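Local coordinates for protein polyketide synthase/nonribosomal peptide synthetase hybrid RzxB (Pseudomonas fluorescens, PDB 5IL6) that probably dehydrates beta-hydroxyacyl intermediates bound to an acyl carrier protein during assembly of the polyketide rhizoxin, through its dehydratase domain, at residues S104-A107 / Y111-G114. Sequence-based numbering, arbitrary orientation.
Sequences SMPA and YRIG
Ser104 and Arg112 face each other as an antiparallel hydrogen-bonded pair, their backbones joined by two nearly straight bonds. Ser104 N gives to Arg112 O at 3.0 Å; Arg112 N gives back to Ser104 O at 2.9 Å. Ser104 O also receives a CA-H...O contact from Tyr111 CA at 3.2 Å. A water donates to Arg112 O and hydrogen-bonds Ser104 OG, so Arg112 O is gripped by both a backbone N-H and a water. These bonds close the end of the hairpin of strands 98-105 and 110-118, part of the hot-dog fold expected of a polyketide synthase dehydratase; the second strand pairs on its far edge with 124-135. On the sheet face bearing Tyr111, Met105 runs alongside the tyrosine, the two chains heading in a common direction. Met105 CG touches CD1 and CE1 of the ring because chi1 (-165°) swings it opposite the backbone N, and SD comes within 3.4 Å of Tyr111 CE1, an oblique Met-aromatic contact. Tyr111 also touches Leu64 of helix 53-67. Were Tyr111 an alanine, Met105 CG and SD would probably lose the ring they lie along, and a gap would be left beside Leu64. On the face bearing Ser104, the Pro106 ring meets the Arg112 aliphatic stem, Pro106 CG lying 3.6 Å from Arg112 CG. That is the close contact; Pro106 CG lies only loosely over one face of the guanidinium. The arginine chain bends at chi2 (-66°), and its NH2 forms a salt bridge with Asp110.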
ATOM      1  N   SER A 104     -12.040  13.864  -8.403  1.00 26.06           N
ATOM      2  CA  SER A 104     -13.139  14.289  -9.256  1.00 27.18           C
ATOM      3  C   SER A 104     -14.140  13.150  -9.381  1.00 28.60           C
ATOM      4  O   SER A 104     -13.863  12.002  -9.025  1.00 27.15           O
ATOM      5  CB  SER A 104     -12.641  14.721 -10.641  1.00 31.44           C
ATOM      6  OG  SER A 104     -11.971  13.659 -11.298  1.00 39.05           O
ATOM      7  N   MET A 105     -15.324  13.485  -9.886  1.00 29.19           N
ATOM      8  CA  MET A 105     -16.407  12.519 -10.061  1.00 31.19           C
ATOM      9  C   MET A 105     -17.051  12.773 -11.416  1.00 44.20           C
ATOM     10  O   MET A 105     -18.107  13.411 -11.513  1.00 46.43           O
ATOM     11  CB  MET A 105     -17.430  12.624  -8.929  1.00 30.89           C
ATOM     12  CG  MET A 105     -18.358  11.428  -8.849  1.00 36.86           C
ATOM     13  SD  MET A 105     -19.666  11.594  -7.626  1.00 43.23           S
ATOM     14  CE  MET A 105     -20.648  12.909  -8.348  1.00 50.30           C
ATOM     15  N   PRO A 106     -16.427  12.298 -12.497  1.00 50.60           N
ATOM     16  CA  PRO A 106     -16.998  12.551 -13.831  1.00 56.48           C
ATOM     17  C   PRO A 106     -18.387  11.966 -14.009  1.00 54.85           C
ATOM     18  O   PRO A 106     -19.160  12.466 -14.836  1.00 54.82           O
ATOM     19  CB  PRO A 106     -15.986  11.904 -14.789  1.00 63.99           C
ATOM     20  CG  PRO A 106     -14.771  11.606 -13.983  1.00 64.08           C
ATOM     21  CD  PRO A 106     -15.159  11.551 -12.549  1.00 55.88           C
ATOM     22  N   ALA A 107     -18.726  10.915 -13.266  1.00 52.10           N
ATOM     23  CA  ALA A 107     -20.062  10.339 -13.296  1.00 54.26           C
ATOM     24  C   ALA A 107     -20.436   9.894 -11.891  1.00 55.43           C
ATOM     25  O   ALA A 107     -19.571   9.638 -11.049  1.00 50.85           O
ATOM     26  CB  ALA A 107     -20.151   9.160 -14.274  1.00 53.67           C
ATOM     27  N   TYR A 111     -15.349   7.845  -9.222  1.00 31.07           N
ATOM     28  CA  TYR A 111     -14.359   8.810  -8.767  1.00 28.44           C
ATOM     29  C   TYR A 111     -13.013   8.579  -9.445  1.00 27.58           C
ATOM     30  O   TYR A 111     -12.620   7.437  -9.707  1.00 24.19           O
ATOM     31  CB  TYR A 111     -14.197   8.729  -7.250  1.00 26.85           C
ATOM     32  CG  TYR A 111     -15.521   8.710  -6.519  1.00 29.65           C
ATOM     33  CD1 TYR A 111     -16.290   9.864  -6.406  1.00 31.02           C
ATOM     34  CD2 TYR A 111     -16.013   7.536  -5.960  1.00 32.73           C
ATOM     35  CE1 TYR A 111     -17.505   9.851  -5.746  1.00 36.30           C
ATOM     36  CE2 TYR A 111     -17.226   7.511  -5.299  1.00 38.44           C
ATOM     37  CZ  TYR A 111     -17.971   8.671  -5.196  1.00 42.81           C
ATOM     38  OH  TYR A 111     -19.182   8.649  -4.539  1.00 46.42           O
ATOM     39  N   ARG A 112     -12.311   9.676  -9.721  1.00 28.61           N
ATOM     40  CA  ARG A 112     -10.985   9.656 -10.325  1.00 28.85           C
ATOM     41  C   ARG A 112     -10.021  10.397  -9.410  1.00 23.14           C
ATOM     42  O   ARG A 112     -10.339  11.486  -8.922  1.00 22.95           O
ATOM     43  CB  ARG A 112     -11.007  10.302 -11.715  1.00 42.72           C
ATOM     44  CG  ARG A 112     -12.035   9.691 -12.647  1.00 63.41           C
ATOM     45  CD  ARG A 112     -11.696   8.244 -12.979  1.00 81.36           C
ATOM     46  NE  ARG A 112     -12.777   7.590 -13.712  1.00100.04           N
ATOM     47  CZ  ARG A 112     -12.860   7.494 -15.036  1.00117.42           C
ATOM     48  NH1 ARG A 112     -11.914   8.000 -15.818  1.00122.36           N
ATOM     49  NH2 ARG A 112     -13.899   6.876 -15.581  1.00126.51           N
ATOM     50  N   ILE A 113      -8.848   9.808  -9.184  1.00 20.81           N
ATOM     51  CA  ILE A 113      -7.854  10.369  -8.278  1.00 20.43           C
ATOM     52  C   ILE A 113      -6.521  10.517  -8.997  1.00 21.58           C
ATOM     53  O   ILE A 113      -6.110   9.637  -9.762  1.00 23.43           O
ATOM     54  CB  ILE A 113      -7.680   9.497  -7.018  1.00 29.52           C
ATOM     55  CG1 ILE A 113      -9.006   9.389  -6.267  1.00 37.75           C
ATOM     56  CG2 ILE A 113      -6.588  10.075  -6.121  1.00 32.32           C
ATOM     57  CD1 ILE A 113      -9.781   8.132  -6.595  1.00 41.29           C
ATOM     58  N   GLY A 114      -5.849  11.623  -8.732  1.00 23.77           N
ATOM     59  CA  GLY A 114      -4.455  11.783  -9.115  1.00 21.03           C
ATOM     60  C   GLY A 114      -3.667  12.368  -7.965  1.00 22.86           C
ATOM     61  O   GLY A 114      -4.131  13.274  -7.276  1.00 21.63           O
TER
HETATM   62  O   HOH W   1      -8.917  13.669 -10.553  1.00 29.72           O